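PDB 3DZM: hypothetical conserved protein from Thermus thermophilus, which is of unknown function but forms a calcium-binding beta-barrel that is a major protein of the outer membrane. Local coordinates for residues Ala28-Asp33 with Gly41-Val46; Leu86-Lys91 with Pro103-Arg108; Asn150-Gly155 with Gly209-Phe214. All coordinates share one frame; numbering follows the deposited sequence.

Interaction 1 (Ala28-Asp33 with Gly41-Val46)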
loop_
_atom_site.group_PDB
_atom_site.type_symbol
_atom_site.label_atom_id
_atom_site.label_comp_id
_atom_site.label_asym_id
_atom_site.label_seq_id
_atom_site.Cartn_x
_atom_site.Cartn_y
_atom_site.Cartn_z
ATOM N N ALA A 28 -7.574 10.706 -3.915
ATOM C CA ALA A 28 -8.450 10.809 -2.757
ATOM C C ALA A 28 -9.456 11.918 -2.940
ATOM O O ALA A 28 -9.253 12.829 -3.754
ATOM C CB ALA A 28 -7.645 11.008 -1.435
ATOM N N VAL A 29 -10.560 11.804 -2.204
ATOM C CA VAL A 29 -11.503 12.896 -2.053
ATOM C C VAL A 29 -11.439 13.307 -0.592
ATOM O O VAL A 29 -11.399 12.459 0.295
ATOM C CB VAL A 29 -12.946 12.513 -2.510
ATOM C CG1 VAL A 29 -13.458 11.242 -1.797
ATOM C CG2 VAL A 29 -13.912 13.673 -2.291
ATOM N N VAL A 30 -11.363 14.607 -0.357
ATOM C CA VAL A 30 -11.344 15.186 0.988
ATOM C C VAL A 30 -12.561 16.063 1.201
ATOM O O VAL A 30 -12.976 16.782 0.307
ATOM C CB VAL A 30 -10.185 16.154 1.149
ATOM C CG1 VAL A 30 -10.040 16.534 2.613
ATOM C CG2 VAL A 30 -8.914 15.566 0.577
ATOM N N ALA A 31 -13.111 16.037 2.396
ATOM C CA ALA A 31 -14.208 16.915 2.731
ATOM C C ALA A 31 -13.809 17.619 4.006
ATOM O O ALA A 31 -13.409 16.985 4.956
ATOM C CB ALA A 31 -15.456 16.111 2.935
ATOM N N GLU A 32 -13.894 18.939 4.019
ATOM C CA GLU A 32 -13.439 19.703 5.165
ATOM C C GLU A 32 -14.346 20.902 5.346
ATOM O O GLU A 32 -15.132 21.200 4.453
ATOM C CB GLU A 32 -11.977 20.114 4.981
ATOM C CG GLU A 32 -11.711 20.931 3.742
ATOM C CD GLU A 32 -10.311 20.735 3.175
ATOM O OE1 GLU A 32 -9.326 20.781 3.952
ATOM O OE2 GLU A 32 -10.211 20.541 1.935
ATOM N N ASP A 33 -14.253 21.570 6.500
ATOM C CA ASP A 33 -15.231 22.603 6.871
ATOM C C ASP A 33 -16.638 22.011 6.847
ATOM O O ASP A 33 -17.510 22.498 6.129
ATOM C CB ASP A 33 -15.163 23.822 5.927
ATOM C CG ASP A 33 -13.870 24.635 6.092
ATOM O OD1 ASP A 33 -13.041 24.296 6.975
ATOM O OD2 ASP A 33 -13.686 25.618 5.331
ATOM N N GLY A 41 -12.115 16.993 9.228
ATOM C CA GLY A 41 -11.869 16.695 7.838
ATOM C C GLY A 41 -11.951 15.201 7.698
ATOM O O GLY A 41 -11.649 14.489 8.635
ATOM N N VAL A 42 -12.384 14.735 6.533
ATOM C CA VAL A 42 -12.416 13.315 6.200
ATOM C C VAL A 42 -11.786 13.137 4.826
ATOM O O VAL A 42 -12.018 13.943 3.934
ATOM C CB VAL A 42 -13.838 12.799 6.242
ATOM C CG1 VAL A 42 -13.926 11.448 5.644
ATOM C CG2 VAL A 42 -14.282 12.741 7.690
ATOM N N ARG A 43 -10.922 12.132 4.684
ATOM C CA ARG A 43 -10.305 11.821 3.401
ATOM C C ARG A 43 -10.529 10.339 3.073
ATOM O O ARG A 43 -10.234 9.481 3.911
ATOM C CB ARG A 43 -8.807 12.171 3.403
ATOM C CG ARG A 43 -8.117 11.803 2.101
ATOM C CD ARG A 43 -6.700 12.250 2.000
ATOM N NE ARG A 43 -5.933 11.741 3.112
ATOM C CZ ARG A 43 -4.623 11.881 3.216
ATOM N NH1 ARG A 43 -3.976 12.510 2.255
ATOM N NH2 ARG A 43 -3.977 11.406 4.279
ATOM N N LEU A 44 -11.090 10.042 1.890
ATOM C CA LEU A 44 -11.113 8.662 1.364
ATOM C C LEU A 44 -10.162 8.609 0.201
ATOM O O LEU A 44 -10.216 9.474 -0.661
ATOM C CB LEU A 44 -12.451 8.291 0.762
ATOM C CG LEU A 44 -13.631 7.801 1.552
ATOM C CD1 LEU A 44 -13.873 8.768 2.662
ATOM C CD2 LEU A 44 -14.792 7.811 0.610
ATOM N N GLY A 45 -9.320 7.588 0.145
ATOM C CA GLY A 45 -8.285 7.562 -0.858
ATOM C C GLY A 45 -7.952 6.171 -1.311
ATOM O O GLY A 45 -8.165 5.212 -0.574
ATOM N N VAL A 46 -7.437 6.060 -2.534
ATOM C CA VAL A 46 -6.969 4.772 -3.007
ATOM C C VAL A 46 -5.535 4.909 -3.462
ATOM O O VAL A 46 -5.184 5.916 -4.075
ATOM C CB VAL A 46 -7.890 4.159 -4.087
ATOM C CG1 VAL A 46 -8.061 5.095 -5.233
ATOM C CG2 VAL A 46 -7.343 2.862 -4.540
#

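Interaction 2 (Leu86-Lys91 with Pro103-Arg108)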
loop_
_atom_site.group_PDB
_atom_site.type_symbol
_atom_site.label_atom_id
_atom_site.label_comp_id
_atom_site.label_asym_id
_atom_site.label_seq_id
_atom_site.Cartn_x
_atom_site.Cartn_y
_atom_site.Cartn_z
ATOM N N LEU A 86 -9.408 5.374 4.886
ATOM C CA LEU A 86 -10.238 6.442 5.402
ATOM C C LEU A 86 -9.504 7.125 6.553
ATOM O O LEU A 86 -9.036 6.448 7.460
ATOM C CB LEU A 86 -11.576 5.902 5.904
ATOM C CG LEU A 86 -12.348 6.999 6.634
ATOM C CD1 LEU A 86 -13.128 7.857 5.648
ATOM C CD2 LEU A 86 -13.266 6.402 7.656
ATOM N N ASP A 87 -9.393 8.456 6.495
ATOM C CA ASP A 87 -8.703 9.239 7.513
ATOM C C ASP A 87 -9.614 10.298 8.079
ATOM O O ASP A 87 -10.238 11.033 7.338
ATOM C CB ASP A 87 -7.505 10.024 6.955
ATOM C CG ASP A 87 -6.536 9.192 6.188
ATOM O OD1 ASP A 87 -6.372 8.015 6.519
ATOM O OD2 ASP A 87 -5.908 9.731 5.256
ATOM N N VAL A 88 -9.640 10.415 9.400
ATOM C CA VAL A 88 -10.195 11.586 10.051
ATOM C C VAL A 88 -9.045 12.541 10.309
ATOM O O VAL A 88 -8.045 12.137 10.890
ATOM C CB VAL A 88 -10.889 11.198 11.369
ATOM C CG1 VAL A 88 -11.284 12.454 12.227
ATOM C CG2 VAL A 88 -12.065 10.254 11.061
ATOM N N LEU A 89 -9.191 13.783 9.832
ATOM C CA LEU A 89 -8.209 14.859 9.974
ATOM C C LEU A 89 -8.714 15.915 10.927
ATOM O O LEU A 89 -9.867 16.259 10.887
ATOM C CB LEU A 89 -8.012 15.546 8.627
ATOM C CG LEU A 89 -7.717 14.623 7.453
ATOM C CD1 LEU A 89 -8.534 14.981 6.248
ATOM C CD2 LEU A 89 -6.246 14.721 7.148
ATOM N N TYR A 90 -7.849 16.457 11.764
ATOM C CA TYR A 90 -8.198 17.621 12.569
ATOM C C TYR A 90 -7.265 18.796 12.265
ATOM O O TYR A 90 -6.064 18.629 12.238
ATOM C CB TYR A 90 -8.144 17.259 14.055
ATOM C CG TYR A 90 -8.906 18.238 14.911
ATOM C CD1 TYR A 90 -8.378 19.496 15.203
ATOM C CD2 TYR A 90 -10.158 17.917 15.416
ATOM C CE1 TYR A 90 -9.072 20.405 15.974
ATOM C CE2 TYR A 90 -10.866 18.823 16.195
ATOM C CZ TYR A 90 -10.318 20.066 16.472
ATOM O OH TYR A 90 -11.015 20.972 17.249
ATOM N N LYS A 91 -7.790 19.992 12.040
ATOM C CA LYS A 91 -6.924 21.165 11.767
ATOM C C LYS A 91 -6.846 22.175 12.891
ATOM O O LYS A 91 -7.772 22.960 13.082
ATOM C CB LYS A 91 -7.390 21.927 10.520
ATOM C CG LYS A 91 -7.656 21.090 9.300
ATOM C CD LYS A 91 -8.083 21.992 8.168
ATOM C CE LYS A 91 -8.960 21.279 7.156
ATOM N NZ LYS A 91 -9.744 22.322 6.435
ATOM N N PRO A 103 -2.977 16.666 11.750
ATOM C CA PRO A 103 -2.860 15.293 12.237
ATOM C C PRO A 103 -4.025 14.423 11.777
ATOM O O PRO A 103 -5.159 14.854 11.765
ATOM C CB PRO A 103 -2.954 15.475 13.759
ATOM C CG PRO A 103 -3.521 16.860 13.924
ATOM C CD PRO A 103 -2.836 17.603 12.868
ATOM N N TYR A 104 -3.759 13.177 11.442
ATOM C CA TYR A 104 -4.872 12.307 11.085
ATOM C C TYR A 104 -4.604 10.930 11.617
ATOM O O TYR A 104 -3.458 10.560 11.825
ATOM C CB TYR A 104 -5.170 12.292 9.540
ATOM C CG TYR A 104 -4.073 11.726 8.697
ATOM C CD1 TYR A 104 -3.886 10.367 8.614
ATOM C CD2 TYR A 104 -3.206 12.552 8.014
ATOM C CE1 TYR A 104 -2.893 9.836 7.850
ATOM C CE2 TYR A 104 -2.207 12.036 7.229
ATOM C CZ TYR A 104 -2.051 10.667 7.143
ATOM O OH TYR A 104 -1.002 10.111 6.398
ATOM N N PHE A 105 -5.687 10.208 11.859
ATOM C CA PHE A 105 -5.645 8.771 12.083
ATOM C C PHE A 105 -6.653 8.055 11.168
ATOM O O PHE A 105 -7.660 8.615 10.748
ATOM C CB PHE A 105 -5.964 8.456 13.534
ATOM C CG PHE A 105 -7.352 8.790 13.912
ATOM C CD1 PHE A 105 -8.335 7.805 13.942
ATOM C CD2 PHE A 105 -7.698 10.101 14.228
ATOM C CE1 PHE A 105 -9.642 8.124 14.287
ATOM C CE2 PHE A 105 -9.013 10.436 14.585
ATOM C CZ PHE A 105 -9.987 9.444 14.604
ATOM N N GLY A 106 -6.409 6.801 10.873
ATOM C CA GLY A 106 -7.401 6.110 10.092
ATOM C C GLY A 106 -7.285 4.607 9.995
ATOM O O GLY A 106 -6.388 3.971 10.533
ATOM N N VAL A 107 -8.214 4.056 9.245
ATOM C CA VAL A 107 -8.330 2.639 8.980
ATOM C C VAL A 107 -7.928 2.375 7.497
ATOM O O VAL A 107 -8.070 3.241 6.639
ATOM C CB VAL A 107 -9.792 2.232 9.314
ATOM C CG1 VAL A 107 -10.734 2.746 8.238
ATOM C CG2 VAL A 107 -9.931 0.760 9.507
ATOM N N ARG A 108 -7.376 1.206 7.205
ATOM C CA ARG A 108 -6.968 0.856 5.818
ATOM C C ARG A 108 -7.411 -0.551 5.449
ATOM O O ARG A 108 -7.565 -1.423 6.314
ATOM C CB ARG A 108 -5.447 0.825 5.646
ATOM C CG ARG A 108 -4.719 2.102 5.792
ATOM C CD ARG A 108 -4.799 2.617 7.191
ATOM N NE ARG A 108 -5.349 3.962 7.091
ATOM C CZ ARG A 108 -4.627 5.029 7.332
ATOM N NH1 ARG A 108 -5.135 6.226 7.219
ATOM N NH2 ARG A 108 -3.383 4.852 7.711
#

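Interaction 3 (Asn150-Gly155 with Gly209-Phe214)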
loop_
_atom_site.group_PDB
_atom_site.type_symbol
_atom_site.label_atom_id
_atom_site.label_comp_id
_atom_site.label_asym_id
_atom_site.label_seq_id
_atom_site.Cartn_x
_atom_site.Cartn_y
_atom_site.Cartn_z
ATOM N N ASN A 150 -7.915 27.589 -5.840
ATOM C CA ASN A 150 -8.501 26.245 -5.801
ATOM C C ASN A 150 -7.482 25.136 -5.869
ATOM O O ASN A 150 -7.832 23.989 -6.101
ATOM C CB ASN A 150 -9.527 26.060 -6.916
ATOM C CG ASN A 150 -10.775 26.873 -6.679
ATOM O OD1 ASN A 150 -11.181 27.067 -5.529
ATOM N ND2 ASN A 150 -11.382 27.375 -7.753
ATOM N N LEU A 151 -6.215 25.477 -5.656
ATOM C CA LEU A 151 -5.138 24.508 -5.780
ATOM C C LEU A 151 -4.137 24.666 -4.645
ATOM O O LEU A 151 -3.641 25.756 -4.405
ATOM C CB LEU A 151 -4.424 24.679 -7.121
ATOM C CG LEU A 151 -3.406 23.603 -7.477
ATOM C CD1 LEU A 151 -4.113 22.434 -8.127
ATOM C CD2 LEU A 151 -2.374 24.179 -8.393
ATOM N N SER A 152 -3.860 23.587 -3.917
ATOM C CA SER A 152 -2.783 23.634 -2.925
ATOM C C SER A 152 -1.814 22.493 -3.068
ATOM O O SER A 152 -2.174 21.409 -3.518
ATOM C CB SER A 152 -3.290 23.711 -1.473
ATOM O OG SER A 152 -4.563 23.153 -1.337
ATOM N N LEU A 153 -0.570 22.782 -2.706
ATOM C CA LEU A 153 0.448 21.779 -2.543
ATOM C C LEU A 153 0.133 20.970 -1.287
ATOM O O LEU A 153 -0.262 21.529 -0.267
ATOM C CB LEU A 153 1.802 22.461 -2.418
ATOM C CG LEU A 153 2.914 21.562 -2.932
ATOM C CD1 LEU A 153 2.607 21.171 -4.371
ATOM C CD2 LEU A 153 4.249 22.253 -2.818
ATOM N N VAL A 154 0.258 19.651 -1.369
ATOM C CA VAL A 154 -0.022 18.791 -0.224
ATOM C C VAL A 154 1.131 17.838 0.049
ATOM O O VAL A 154 1.614 17.180 -0.849
ATOM C CB VAL A 154 -1.269 17.949 -0.426
ATOM C CG1 VAL A 154 -1.453 17.068 0.767
ATOM C CG2 VAL A 154 -2.476 18.810 -0.611
ATOM N N GLY A 155 1.554 17.779 1.306
ATOM C CA GLY A 155 2.587 16.869 1.765
ATOM C C GLY A 155 1.967 15.891 2.750
ATOM O O GLY A 155 1.120 16.254 3.565
ATOM N N GLY A 209 1.882 15.903 -3.482
ATOM C CA GLY A 209 0.770 15.950 -4.402
ATOM C C GLY A 209 0.056 17.272 -4.353
ATOM O O GLY A 209 0.553 18.215 -3.777
ATOM N N ALA A 210 -1.118 17.335 -4.967
ATOM C CA ALA A 210 -1.861 18.569 -5.061
ATOM C C ALA A 210 -3.325 18.301 -4.823
ATOM O O ALA A 210 -3.792 17.202 -5.081
ATOM C CB ALA A 210 -1.653 19.185 -6.445
ATOM N N ALA A 211 -4.054 19.295 -4.329
ATOM C CA ALA A 211 -5.495 19.147 -4.147
ATOM C C ALA A 211 -6.224 20.277 -4.837
ATOM O O ALA A 211 -5.862 21.438 -4.683
ATOM C CB ALA A 211 -5.855 19.104 -2.696
ATOM N N TYR A 212 -7.251 19.920 -5.600
ATOM C CA TYR A 212 -8.036 20.881 -6.349
ATOM C C TYR A 212 -9.398 21.006 -5.687
ATOM O O TYR A 212 -10.095 20.011 -5.553
ATOM C CB TYR A 212 -8.181 20.417 -7.812
ATOM C CG TYR A 212 -8.988 21.368 -8.656
ATOM C CD1 TYR A 212 -8.462 22.606 -9.020
ATOM C CD2 TYR A 212 -10.281 21.060 -9.058
ATOM C CE1 TYR A 212 -9.190 23.517 -9.773
ATOM C CE2 TYR A 212 -11.026 21.963 -9.822
ATOM C CZ TYR A 212 -10.469 23.200 -10.175
ATOM O OH TYR A 212 -11.178 24.127 -10.928
ATOM N N ARG A 213 -9.759 22.213 -5.251
ATOM C CA ARG A 213 -11.023 22.430 -4.532
ATOM C C ARG A 213 -12.208 22.546 -5.459
ATOM O O ARG A 213 -12.038 22.668 -6.656
ATOM C CB ARG A 213 -10.968 23.659 -3.606
ATOM C CG ARG A 213 -12.259 23.911 -2.795
ATOM C CD ARG A 213 -12.058 24.964 -1.701
ATOM N NE ARG A 213 -10.811 24.724 -0.965
ATOM C CZ ARG A 213 -10.719 24.084 0.203
ATOM N NH1 ARG A 213 -11.806 23.623 0.796
ATOM N NH2 ARG A 213 -9.533 23.910 0.784
ATOM N N PHE A 214 -13.405 22.459 -4.878
ATOM C CA PHE A 214 -14.691 22.818 -5.514
ATOM C C PHE A 214 -15.886 22.511 -4.596
ATOM O O PHE A 214 -15.836 22.715 -3.375
ATOM C CB PHE A 214 -14.889 22.143 -6.877
ATOM C CG PHE A 214 -14.765 20.657 -6.839
ATOM C CD1 PHE A 214 -15.596 19.907 -6.032
ATOM C CD2 PHE A 214 -13.825 20.008 -7.617
ATOM C CE1 PHE A 214 -15.479 18.532 -5.986
ATOM C CE2 PHE A 214 -13.703 18.644 -7.580
ATOM C CZ PHE A 214 -14.528 17.902 -6.761
#

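Interaction 1 (Ala28-Asp33 with Gly41-Val46)
Val42 O is gripped by two successive residues of 28-33: the amide of Ala31 donates to it, with Ala31 N 2.8 Å from Val42 O, and Val30 CA adds a weaker CA-H...O contact at 3.3 Å from the same oxygen. The return bond, from Val42 N to Ala31 O at 2.9 Å, is as straight as the first, both with 164° at the hydrogen. Val29 and Leu44 make a second such pair; Val30 with Arg43 is the non-hydrogen-bonded position between the two, and Ala28 with Gly45 lies beside them. The strand axes run antiparallel at 175°.

Val29 and Leu44 lie side by side on one face, where Val29 CG1 meets Leu44 CB at 4.0 Å; Ala31 and Val42 share this apolar face, consistent with a surface turned to lipid. The other face, with Ala28 and Val30, is largely buried and carries the charged Arg43. Arg43 sends CG away from its own amide (chi1 177°), which lays CG along Ala28 CB at 3.7 Å, while Val30 CG2 crosses the same methylene obliquely. A bend at chi3 then leads the guanidinium into the barrel interior, where Asp87, Glu14 and Asp156 all form salt bridges with it; such a cluster would probably keep these groups ionised.

Strand 10-17 continues the sheet beside 28-33, strand 76-90 beside 41-46, and Arg142 of strand 127-148 touches Val30 and Arg43 on the inner side.

Interaction 2 (Leu86-Lys91 with Pro103-Arg108)
Asp87 and Tyr104 lie alongside each other and point the same way, the carboxylate nearly parallel to the ring, with 18° between the planes. Asp87 OD2 sits 3.9 Å above one ring face, displaced toward the rim. Arg43 is salt-bridged to this oxygen and lies over the same face in a cation-pi contact. Tyr104 places its ring there by holding CG between its backbone N and carbonyl carbon (chi1 65°). Leu89, directly across from Tyr104, brings CD2 to 3.6 Å from Tyr104 CB, slanting to the ring. Beyond the ring, Tyr104 OH is hydrogen-bonded to Lys205 and Asp156. A leucine in place of Tyr104 would probably leave Lys205 and Asp156 without their shared hydroxyl and Arg43 without its pi partner.

The two segments belong to a beta hairpin of the membrane barrel, antiparallel at 162°, with bonds such as Val88 N to Phe105 O at 3.0 Å and Tyr90 N to Pro103 O at 3.1 Å. Alternation along the strands sends Asp87, Leu89 and Tyr104 inward and Leu86, Val88, Phe105 and Val107 outward. There the Phe105 ring runs obliquely beside Val88, with Phe105 CZ 3.8 Å from Val88 CB. Leu86 CB faces Val107 CG1 at 4.0 Å.

Arg108, bent at chi2 and chi3, brings its guanidinium edge back to Asp87 as a salt bridge, though the modelled approach is too short to be sure; Asp160 is its second acidic partner.

Interaction 3 (Asn150-Gly155 with Gly209-Phe214)
Asn150 and Tyr212 meet where 150-155 begins its pairing with 209-214. The CB of Asn150 rests against the Tyr212 ring, 3.8 Å from Tyr212 CE1, and the backbone oxygen of Asn150 slants toward the same ring. That oxygen also accepts the amide of the next residue, Arg213 N to Asn150 O at 2.8 Å, with the donor tilted from the carbonyl plane. The Asn150 side chain meanwhile crosses Arg213 at about a right angle, OD1 lying beside Arg213 CB at 3.9 Å.

Tyr212 holds CG anti to its backbone N (chi1 -180°), which sets the ring beside Asn150. Leu151 CD1 lies loosely between that ring and the small Ala210: it approaches the ring edge, near its plane, and is 4.4 Å from both Tyr212 CD1 and Ala210 CB. Leu153 CD1 lies against Gly209 O at 3.6 Å.

On the inner face the relief is shallower. Val154 CG2 sits on the methyl of Ala211, 4.0 Å from Ala211 CB, and Ser152 pairs with Ala211 through two backbone bonds. The hollow on this face is at Gly209, which has no side chain, and there Val154 CB lies against the backbone, 3.8 Å from Gly209 O. Val154 N reaches Gly209 O at 2.8 Å from above the carbonyl plane, 39° out of it. The strand axes make an angle of 143°.

Strand 202-213 bonds to 151-172 on one edge and to the N-terminal strand 10-17 on the other, Phe214 following at the very end. A last strand closing onto the first, with a C-terminal phenylalanine, is characteristic of bacterial outer-membrane beta-barrels.

From the N terminus, interaction 1 comes first and closes the seven-residue connection between strands 23-32 and 40-50. Interaction 2 follows, closing the nine-residue connection between strands 76-90 and 100-117. Interaction 3 spans the longest gap, 53 residues holding strand 178-183 and helix 190-196, and joins strand 151-172 to the final strand. The three are in series: none nests in or crosses another. Interactions 1 and 2 touch directly, their centres about 9 Å apart, because strands 40-50 and 76-90 are neighbours. Strand 10-17 bridges the other side, between strand 23-32 of interaction 1 and strand 202-213 of interaction 3, so the sheet curls into a closed barrel.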